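Local coordinates for cellulose-binding protein (Saccharophagus degradans, PDB 2X32), which binds a long polyisoprenoid diphosphate inside its YceI-like domain and is implicated in plant cell wall breakdown, probably as a lipid carrier, at residues T129-L140 against T167-A178. Sequence-based numbering, arbitrary orientation. Where two conformers were deposited one is given.
With OTP ((2E,6E,10E,14E,18E,22E,26E)-3,7,11,15,19,23,27,31-octamethyldotriaconta-2,6,10,14,18,22,26,30-octaenyl trihydrogen diphosphate), chain C; IMD (imidazole), chain D.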
ATOM      1  N   THR A 129      23.449   3.428   0.716  1.00  6.12           N
ATOM      2  CA  THR A 129      22.391   4.184   1.360  1.00  6.72           C
ATOM      3  C   THR A 129      20.971   3.817   0.932  1.00  7.06           C
ATOM      4  O   THR A 129      20.020   4.269   1.569  1.00  9.45           O
ATOM      5  CB  THR A 129      22.543   5.673   1.076  1.00  6.99           C
ATOM      6  OG1 THR A 129      22.599   5.840  -0.333  1.00  9.78           O
ATOM      7  CG2 THR A 129      23.849   6.204   1.659  1.00  8.60           C
ATOM      8  N   ARG A 130      20.789   2.987  -0.084  1.00  6.19           N
ATOM      9  CA  ARG A 130      19.450   2.812  -0.668  1.00  5.56           C
ATOM     10  C   ARG A 130      19.019   1.374  -0.633  1.00  4.79           C
ATOM     11  O   ARG A 130      19.819   0.503  -0.933  1.00  5.76           O
ATOM     12  CB  ARG A 130      19.439   3.304  -2.119  1.00  5.44           C
ATOM     13  CG  ARG A 130      18.104   3.389  -2.779  1.00  6.91           C
ATOM     14  CD  ARG A 130      18.282   3.928  -4.221  1.00  6.41           C
ATOM     15  NE  ARG A 130      17.053   4.133  -4.958  1.00  6.74           N
ATOM     16  CZ  ARG A 130      16.261   5.185  -4.839  1.00  7.06           C
ATOM     17  NH1 ARG A 130      16.450   6.135  -3.938  1.00  8.18           N
ATOM     18  NH2 ARG A 130      15.216   5.282  -5.609  1.00  7.95           N
ATOM     19  N   ILE A 131      17.767   1.148  -0.233  1.00  4.95           N
ATOM     20  CA  ILE A 131      17.193  -0.169  -0.241  1.00  4.30           C
ATOM     21  C   ILE A 131      15.858  -0.145  -0.979  1.00  4.62           C
ATOM     22  O   ILE A 131      15.207   0.902  -1.101  1.00  4.86           O
ATOM     23  CB  ILE A 131      17.039  -0.728   1.206  1.00  5.28           C
ATOM     24  CG1 ILE A 131      15.973   0.063   1.936  1.00  4.47           C
ATOM     25  CG2 ILE A 131      18.396  -0.809   1.951  1.00  6.23           C
ATOM     26  CD1 ILE A 131      15.676  -0.461   3.348  1.00  5.93           C
ATOM     27  N   MET A 132      15.483  -1.301  -1.505  1.00  4.23           N
ATOM     28  CA  MET A 132      14.238  -1.526  -2.224  1.00  4.56           C
ATOM     29  C   MET A 132      13.418  -2.595  -1.484  1.00  5.05           C
ATOM     30  O   MET A 132      13.941  -3.707  -1.200  1.00  4.83           O
ATOM     31  CB  MET A 132      14.523  -1.944  -3.672  1.00  6.31           C
ATOM     32  CG  MET A 132      13.258  -2.176  -4.484  1.00  6.17           C
ATOM     33  SD  MET A 132      13.614  -2.701  -6.190  1.00  7.63           S
ATOM     34  CE  MET A 132      14.645  -4.132  -5.957  1.00  6.37           C
ATOM     35  N   VAL A 133      12.163  -2.265  -1.200  1.00  4.27           N
ATOM     36  CA  VAL A 133      11.263  -3.147  -0.468  1.00  3.59           C
ATOM     37  C   VAL A 133      10.016  -3.396  -1.272  1.00  5.58           C
ATOM     38  O   VAL A 133       9.359  -2.473  -1.730  1.00  5.49           O
ATOM     39  CB  VAL A 133      10.869  -2.560   0.921  1.00  4.41           C
ATOM     40  CG1 VAL A 133      10.056  -3.558   1.742  1.00  5.77           C
ATOM     41  CG2 VAL A 133      12.140  -2.142   1.692  1.00  4.68           C
ATOM     42  N   GLN A 134       9.688  -4.664  -1.432  1.00  3.74           N
ATOM     43  CA  GLN A 134       8.497  -4.989  -2.205  0.50  4.26           C
ATOM     44  C   GLN A 134       7.808  -6.230  -1.665  1.00  4.98           C
ATOM     45  O   GLN A 134       8.401  -7.026  -0.935  1.00  5.50           O
ATOM     46  CB  GLN A 134       8.890  -5.075  -3.686  0.50  4.11           C
ATOM     47  CG  GLN A 134       9.867  -6.243  -4.003  0.50  3.45           C
ATOM     48  CD  GLN A 134      10.362  -6.201  -5.397  0.50  2.84           C
ATOM     49  OE1 GLN A 134       9.573  -6.101  -6.354  0.50  2.82           O
ATOM     50  NE2 GLN A 134      11.687  -6.242  -5.544  0.50  2.00           N
ATOM     51  N   ASN A 135       6.540  -6.376  -1.982  1.00  4.72           N
ATOM     52  CA  ASN A 135       5.842  -7.607  -1.589  1.00  4.34           C
ATOM     53  C   ASN A 135       6.439  -8.781  -2.339  1.00  4.22           C
ATOM     54  O   ASN A 135       6.565  -8.770  -3.592  1.00  4.90           O
ATOM     55  CB  ASN A 135       4.329  -7.523  -1.813  1.00  4.36           C
ATOM     56  CG  ASN A 135       3.947  -7.128  -3.244  1.00  6.28           C
ATOM     57  OD1 ASN A 135       4.322  -6.035  -3.711  1.00  6.37           O
ATOM     58  ND2 ASN A 135       3.143  -7.960  -3.907  1.00  6.57           N
ATOM     59  N   GLN A 136       6.809  -9.815  -1.594  1.00  3.57           N
ATOM     60  CA  GLN A 136       7.445 -10.969  -2.208  1.00  2.76           C
ATOM     61  C   GLN A 136       6.485 -11.756  -3.002  1.00  7.07           C
ATOM     62  O   GLN A 136       6.869 -12.391  -3.982  1.00  8.56           O
ATOM     63  CB  GLN A 136       8.093 -11.837  -1.131  1.00  3.40           C
ATOM     64  CG  GLN A 136       8.652 -13.184  -1.680  1.00  5.23           C
ATOM     65  CD  GLN A 136       9.791 -13.055  -2.669  1.00  5.23           C
ATOM     66  OE1 GLN A 136      10.437 -12.011  -2.762  1.00  5.38           O
ATOM     67  NE2 GLN A 136      10.032 -14.115  -3.442  1.00  3.51           N
ATOM     68  N   SER A 137       5.222 -11.750  -2.635  1.00  8.73           N
ATOM     69  CA  SER A 137       4.255 -12.506  -3.421  1.00 11.67           C
ATOM     70  C   SER A 137       3.020 -11.691  -3.622  1.00 11.26           C
ATOM     71  O   SER A 137       2.789 -10.694  -2.916  1.00  8.89           O
ATOM     72  CB  SER A 137       3.939 -13.804  -2.737  1.00 12.61           C
ATOM     73  OG  SER A 137       3.415 -13.536  -1.457  1.00 18.80           O
ATOM     74  N   PRO A 138       2.175 -12.131  -4.572  1.00 14.29           N
ATOM     75  CA  PRO A 138       0.915 -11.461  -4.674  1.00 14.21           C
ATOM     76  C   PRO A 138       0.194 -11.346  -3.284  1.00 14.44           C
ATOM     77  O   PRO A 138       0.207 -12.273  -2.490  1.00 16.18           O
ATOM     78  CB  PRO A 138       0.146 -12.303  -5.679  1.00 15.05           C
ATOM     79  CG  PRO A 138       1.257 -12.888  -6.594  1.00 16.29           C
ATOM     80  CD  PRO A 138       2.342 -13.205  -5.581  1.00 14.79           C
ATOM     81  N   LEU A 139      -0.330 -10.168  -3.010  1.00 13.67           N
ATOM     82  CA  LEU A 139      -0.826  -9.726  -1.698  1.00 13.27           C
ATOM     83  C   LEU A 139      -2.278  -9.322  -1.916  1.00 13.27           C
ATOM     84  O   LEU A 139      -2.540  -8.431  -2.718  1.00 15.17           O
ATOM     85  CB  LEU A 139      -0.019  -8.526  -1.209  1.00 13.49           C
ATOM     86  CG  LEU A 139      -0.466  -7.853   0.115  1.00 12.69           C
ATOM     87  CD1 LEU A 139      -0.613  -8.876   1.275  1.00 16.59           C
ATOM     88  CD2 LEU A 139       0.547  -6.729   0.490  1.00 17.09           C
ATOM     89  N   LEU A 140      -3.228  -9.988  -1.261  1.00 11.89           N
ATOM     90  CA  LEU A 140      -4.640  -9.728  -1.491  0.50 12.34           C
ATOM     91  C   LEU A 140      -5.227  -9.081  -0.263  1.00 12.96           C
ATOM     92  O   LEU A 140      -4.986  -9.558   0.871  1.00 15.87           O
ATOM     93  CB  LEU A 140      -5.358 -11.053  -1.754  0.50 12.15           C
ATOM     94  CG  LEU A 140      -4.831 -11.911  -2.908  0.50 12.19           C
ATOM     95  CD1 LEU A 140      -5.393 -13.337  -2.785  0.50 14.54           C
ATOM     96  CD2 LEU A 140      -5.134 -11.224  -4.287  0.50 11.32           C
ATOM     97  N   THR A 167     -12.249  -8.587  -3.345  1.00  7.51           N
ATOM     98  CA  THR A 167     -10.855  -8.901  -3.076  1.00  8.29           C
ATOM     99  C   THR A 167      -9.979  -8.097  -4.042  1.00  7.43           C
ATOM    100  O   THR A 167     -10.231  -8.027  -5.265  1.00  8.20           O
ATOM    101  CB  THR A 167     -10.585 -10.399  -3.267  1.00 10.45           C
ATOM    102  OG1 THR A 167     -11.435 -11.151  -2.387  1.00 13.61           O
ATOM    103  CG2 THR A 167      -9.145 -10.741  -2.949  1.00 12.93           C
ATOM    104  N   VAL A 168      -8.939  -7.481  -3.496  1.00  7.81           N
ATOM    105  CA  VAL A 168      -8.108  -6.550  -4.224  1.00  8.06           C
ATOM    106  C   VAL A 168      -6.605  -6.879  -4.079  1.00  6.96           C
ATOM    107  O   VAL A 168      -6.014  -6.708  -3.008  1.00  8.18           O
ATOM    108  CB  VAL A 168      -8.432  -5.125  -3.706  1.00  9.69           C
ATOM    109  CG1 VAL A 168      -7.564  -4.055  -4.340  1.00  8.59           C
ATOM    110  CG2 VAL A 168      -9.904  -4.801  -3.989  1.00  9.67           C
ATOM    111  N   PRO A 169      -5.944  -7.350  -5.170  1.00  6.02           N
ATOM    112  CA  PRO A 169      -4.482  -7.488  -5.136  1.00  6.91           C
ATOM    113  C   PRO A 169      -3.782  -6.149  -4.996  1.00  5.72           C
ATOM    114  O   PRO A 169      -4.155  -5.186  -5.669  1.00  7.54           O
ATOM    115  CB  PRO A 169      -4.144  -8.062  -6.545  1.00  7.51           C
ATOM    116  CG  PRO A 169      -5.442  -8.680  -6.979  1.00  8.54           C
ATOM    117  CD  PRO A 169      -6.499  -7.851  -6.447  1.00  7.29           C
ATOM    118  N   VAL A 170      -2.766  -6.090  -4.153  1.00  5.74           N
ATOM    119  CA  VAL A 170      -1.959  -4.874  -3.955  1.00  6.02           C
ATOM    120  C   VAL A 170      -0.505  -5.221  -4.233  1.00  5.94           C
ATOM    121  O   VAL A 170      -0.046  -6.264  -3.803  1.00  6.42           O
ATOM    122  CB  VAL A 170      -2.109  -4.360  -2.519  1.00  6.06           C
ATOM    123  CG1 VAL A 170      -1.136  -3.159  -2.250  1.00  6.71           C
ATOM    124  CG2 VAL A 170      -3.513  -3.961  -2.269  1.00  7.94           C
ATOM    125  N   ASP A 171       0.209  -4.372  -4.987  1.00  4.85           N
ATOM    126  CA  ASP A 171       1.632  -4.497  -5.260  1.00  6.40           C
ATOM    127  C   ASP A 171       2.335  -3.210  -5.001  1.00  5.80           C
ATOM    128  O   ASP A 171       1.772  -2.138  -5.209  1.00  5.82           O
ATOM    129  CB  ASP A 171       1.859  -4.860  -6.703  1.00  7.13           C
ATOM    130  CG  ASP A 171       1.449  -6.245  -6.991  1.00 13.54           C
ATOM    131  OD1 ASP A 171       2.090  -7.198  -6.522  1.00 12.49           O
ATOM    132  OD2 ASP A 171       0.477  -6.382  -7.773  1.00 19.27           O
ATOM    133  N   PHE A 172       3.564  -3.276  -4.514  1.00  5.34           N
ATOM    134  CA  PHE A 172       4.318  -2.054  -4.254  1.00  5.14           C
ATOM    135  C   PHE A 172       5.783  -2.278  -4.453  1.00  4.58           C
ATOM    136  O   PHE A 172       6.295  -3.389  -4.252  1.00  6.21           O
ATOM    137  CB  PHE A 172       4.024  -1.465  -2.868  1.00  4.36           C
ATOM    138  CG  PHE A 172       4.175  -2.443  -1.705  1.00  3.79           C
ATOM    139  CD1 PHE A 172       5.430  -2.721  -1.136  1.00  4.92           C
ATOM    140  CD2 PHE A 172       3.077  -3.115  -1.201  1.00  6.24           C
ATOM    141  CE1 PHE A 172       5.551  -3.628  -0.116  1.00  6.27           C
ATOM    142  CE2 PHE A 172       3.235  -4.027  -0.180  1.00  7.04           C
ATOM    143  CZ  PHE A 172       4.465  -4.244   0.359  1.00  6.48           C
ATOM    144  N   VAL A 173       6.478  -1.236  -4.844  1.00  5.62           N
ATOM    145  CA  VAL A 173       7.961  -1.173  -4.839  1.00  5.16           C
ATOM    146  C   VAL A 173       8.300   0.140  -4.140  1.00  4.96           C
ATOM    147  O   VAL A 173       7.970   1.234  -4.627  1.00  5.59           O
ATOM    148  CB  VAL A 173       8.552  -1.230  -6.226  1.00  5.47           C
ATOM    149  CG1 VAL A 173      10.096  -1.125  -6.139  1.00  6.53           C
ATOM    150  CG2 VAL A 173       8.098  -2.541  -6.961  1.00  8.61           C
ATOM    151  N   LEU A 174       8.957   0.034  -2.990  1.00  5.33           N
ATOM    152  CA  LEU A 174       9.282   1.177  -2.142  1.00  5.22           C
ATOM    153  C   LEU A 174      10.791   1.343  -2.107  1.00  5.39           C
ATOM    154  O   LEU A 174      11.516   0.336  -1.942  1.00  6.69           O
ATOM    155  CB  LEU A 174       8.772   0.952  -0.737  1.00  5.26           C
ATOM    156  CG  LEU A 174       7.286   0.639  -0.647  1.00  3.85           C
ATOM    157  CD1 LEU A 174       6.921   0.316   0.778  1.00  6.00           C
ATOM    158  CD2 LEU A 174       6.333   1.710  -1.207  1.00  4.46           C
ATOM    159  N   PHE A 175      11.267   2.567  -2.254  1.00  4.21           N
ATOM    160  CA  PHE A 175      12.693   2.834  -2.145  1.00  4.36           C
ATOM    161  C   PHE A 175      12.926   3.682  -0.944  1.00  4.55           C
ATOM    162  O   PHE A 175      12.256   4.716  -0.770  1.00  4.45           O
ATOM    163  CB  PHE A 175      13.149   3.565  -3.408  1.00  4.84           C
ATOM    164  CG  PHE A 175      13.058   2.722  -4.645  1.00  4.06           C
ATOM    165  CD1 PHE A 175      14.117   1.894  -5.040  1.00  6.59           C
ATOM    166  CD2 PHE A 175      11.914   2.720  -5.428  1.00  5.52           C
ATOM    167  CE1 PHE A 175      14.011   1.080  -6.166  1.00  6.24           C
ATOM    168  CE2 PHE A 175      11.829   1.905  -6.563  1.00  5.95           C
ATOM    169  CZ  PHE A 175      12.849   1.096  -6.912  1.00  6.31           C
ATOM    170  N   TYR A 176      13.800   3.221  -0.051  1.00  4.39           N
ATOM    171  CA  TYR A 176      14.137   3.956   1.160  1.00  4.94           C
ATOM    172  C   TYR A 176      15.619   4.312   1.120  1.00  5.90           C
ATOM    173  O   TYR A 176      16.457   3.510   0.688  1.00  5.63           O
ATOM    174  CB  TYR A 176      13.807   3.120   2.430  1.00  5.73           C
ATOM    175  CG  TYR A 176      12.369   2.987   2.780  1.00  5.44           C
ATOM    176  CD1 TYR A 176      11.723   3.913   3.548  1.00  4.35           C
ATOM    177  CD2 TYR A 176      11.613   1.914   2.326  1.00  6.08           C
ATOM    178  CE1 TYR A 176      10.383   3.785   3.916  1.00  5.34           C
ATOM    179  CE2 TYR A 176      10.285   1.794   2.653  1.00  5.94           C
ATOM    180  CZ  TYR A 176       9.659   2.738   3.436  1.00  5.71           C
ATOM    181  OH  TYR A 176       8.331   2.642   3.790  1.00  8.44           O
ATOM    182  N   GLU A 177      15.964   5.510   1.586  1.00  6.51           N
ATOM    183  CA  GLU A 177      17.295   6.055   1.488  1.00  8.45           C
ATOM    184  C   GLU A 177      17.727   6.629   2.816  1.00  9.29           C
ATOM    185  O   GLU A 177      16.982   7.385   3.388  1.00  7.70           O
ATOM    186  CB  GLU A 177      17.222   7.237   0.533  1.00 10.50           C
ATOM    187  CG  GLU A 177      17.253   6.844  -0.813  1.00 16.78           C
ATOM    188  CD  GLU A 177      18.660   6.912  -1.432  1.00 15.65           C
ATOM    189  OE1 GLU A 177      19.692   7.013  -0.728  1.00 23.20           O
ATOM    190  OE2 GLU A 177      18.695   6.788  -2.619  1.00 18.36           O
ATOM    191  N   ALA A 178      18.882   6.139   3.275  0.50  9.76           N
ATOM    192  CA  ALA A 178      19.563   6.600   4.486  0.50 10.49           C
ATOM    193  C   ALA A 178      20.367   7.869   4.250  0.50 11.28           C
ATOM    194  O   ALA A 178      20.811   8.119   3.145  0.50 11.14           O
ATOM    195  CB  ALA A 178      20.476   5.503   4.995  0.50 10.10           C
TER
HETATM  196  O7  OTP C1174     -18.038  -0.321 -15.832  0.50 32.14           O
HETATM  197  P2  OTP C1174     -18.225   1.164 -15.665  0.50 29.91           P
HETATM  198  O5  OTP C1174     -19.672   1.597 -15.816  0.50 31.96           O
HETATM  199  O6  OTP C1174     -17.239   2.007 -16.427  0.50 29.44           O
HETATM  200  O4  OTP C1174     -17.929   1.409 -14.060  1.00 32.65           O
HETATM  201  P1  OTP C1174     -16.671   2.187 -13.411  1.00 31.70           P
HETATM  202  O2  OTP C1174     -15.525   1.195 -13.457  1.00 33.32           O
HETATM  203  O3  OTP C1174     -16.525   3.634 -13.838  1.00 37.61           O
HETATM  204  O1  OTP C1174     -16.925   2.258 -11.813  1.00 30.72           O
HETATM  205  C40 OTP C1174     -16.848   1.020 -11.078  1.00 23.59           C
HETATM  206  C39 OTP C1174     -15.734   1.088 -10.025  1.00 20.06           C
HETATM  207  C37 OTP C1174     -14.845   0.129  -9.846  1.00 16.74           C
HETATM  208  C38 OTP C1174     -14.715  -1.171 -10.649  1.00 17.55           C
HETATM  209  C36 OTP C1174     -13.811   0.271  -8.733  1.00 17.38           C
HETATM  210  C35 OTP C1174     -14.037  -0.628  -7.546  1.00 18.06           C
HETATM  211  C34 OTP C1174     -12.893  -0.489  -6.523  1.00 17.41           C
HETATM  212  C32 OTP C1174     -12.406  -1.476  -5.761  1.00 13.20           C
HETATM  213  C33 OTP C1174     -12.865  -2.888  -5.893  1.00 14.32           C
HETATM  214  C31 OTP C1174     -11.212  -1.141  -4.855  1.00 13.34           C
HETATM  215  C30 OTP C1174     -11.343  -1.416  -3.379  1.00 13.68           C
HETATM  216  C29 OTP C1174     -10.045  -1.136  -2.629  1.00 11.86           C
HETATM  217  C27 OTP C1174      -9.605  -1.849  -1.597  1.00 10.61           C
HETATM  218  C28 OTP C1174     -10.376  -2.983  -0.927  1.00 13.01           C
HETATM  219  C26 OTP C1174      -8.231  -1.609  -1.011  1.00 10.32           C
HETATM  220  C25 OTP C1174      -7.363  -0.579  -1.702  1.00  8.88           C
HETATM  221  C24 OTP C1174      -5.867  -0.670  -1.356  1.00  9.27           C
HETATM  222  C22 OTP C1174      -5.210   0.105  -0.496  1.00  8.65           C
HETATM  223  C23 OTP C1174      -5.772   1.317   0.204  1.00 10.54           C
HETATM  224  C21 OTP C1174      -3.763  -0.200  -0.242  1.00  8.95           C
HETATM  225  C20 OTP C1174      -3.493  -0.761   1.180  1.00 12.14           C
HETATM  226  C19 OTP C1174      -2.014  -1.022   1.469  1.00  9.21           C
HETATM  227  C17 OTP C1174      -1.414  -2.211   1.502  1.00  8.99           C
HETATM  228  C18 OTP C1174      -2.086  -3.538   1.443  1.00 11.92           C
HETATM  229  C16 OTP C1174       0.102  -2.254   1.618  1.00  8.54           C
HETATM  230  C15 OTP C1174       0.573  -2.976   2.847  1.00  7.86           C
HETATM  231  C14 OTP C1174       2.029  -2.703   3.127  1.00  8.57           C
HETATM  232  C12 OTP C1174       2.902  -3.601   3.649  1.00  8.65           C
HETATM  233  C13 OTP C1174       2.497  -5.042   3.953  1.00 13.39           C
HETATM  234  C11 OTP C1174       4.323  -3.253   3.949  1.00  7.24           C
HETATM  235  C10 OTP C1174       4.828  -1.944   3.490  1.00  8.19           C
HETATM  236  C9  OTP C1174       6.340  -1.732   3.579  1.00  8.40           C
HETATM  237  C7  OTP C1174       6.995  -0.987   4.484  1.00  7.54           C
HETATM  238  C8  OTP C1174       6.360  -0.094   5.532  1.00  7.25           C
HETATM  239  C6  OTP C1174       8.505  -0.989   4.437  1.00  6.38           C
HETATM  240  C5  OTP C1174       9.155  -1.941   5.422  1.00  8.10           C
HETATM  241  C4  OTP C1174      10.653  -1.848   5.420  1.00  9.13           C
HETATM  242  C2  OTP C1174      11.454  -2.906   5.581  1.00  8.20           C
HETATM  243  C3  OTP C1174      11.077  -4.329   5.808  1.00 11.22           C
HETATM  244  C1  OTP C1174      12.937  -2.662   5.586  1.00  8.78           C
HETATM  245  N1  IMD D1175       5.369  -5.695  -8.003  1.00 31.15           N
HETATM  246  C2  IMD D1175       6.733  -5.668  -7.955  1.00 28.15           C
HETATM  247  N3  IMD D1175       7.120  -6.355  -6.843  1.00 25.93           N
HETATM  248  C4  IMD D1175       6.039  -6.821  -6.170  1.00 27.28           C
HETATM  249  C5  IMD D1175       4.934  -6.393  -6.905  1.00 29.25           C
HETATM  250  O   HOH W   1      -0.426  -8.591  -5.247  1.00 16.81           O
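One face of the R130 guanidinium lies against F175, whose CB sits over its rim, 3.5 Å from NH2, with the guanidinium and ring planes 18° apart; at its edge, near its plane, comes E177 OE2, the carboxylate turned 59° against it. NH1 reaches E177 OE2 at 2.7 Å, on the anti lone pair, in a salt bridge, and the long extended chain lets NH2 also meet D12 on strand 7-24. The F172 ring carries N135 OD1 over the centre of one face and L139 CD2 at its edge. With CG between backbone N and carbonyl carbon (chi1 54°), the N135 amide turns toward strand 167-177: OD1 accepts F172 N at 3.0 Å, while ND2 donates to D171 OD1 and to S137 O of the intervening loop. An amide suits this place because it accepts and donates at once, replacing lost strand pairing. I131 pairs with Y176 and V133 with L174, each through two antiparallel backbone hydrogen bonds. M132 SD makes an oblique Met-aromatic contact with F175. Branched and aromatic V168, V170, F172, L174 and Y176 match the octaprenyl chain, Y176 OH being bonded to Q48 O. A mixed outer face thus backs an almost wholly apolar lipid-facing one, as befits a lipocalin-like YceI barrel.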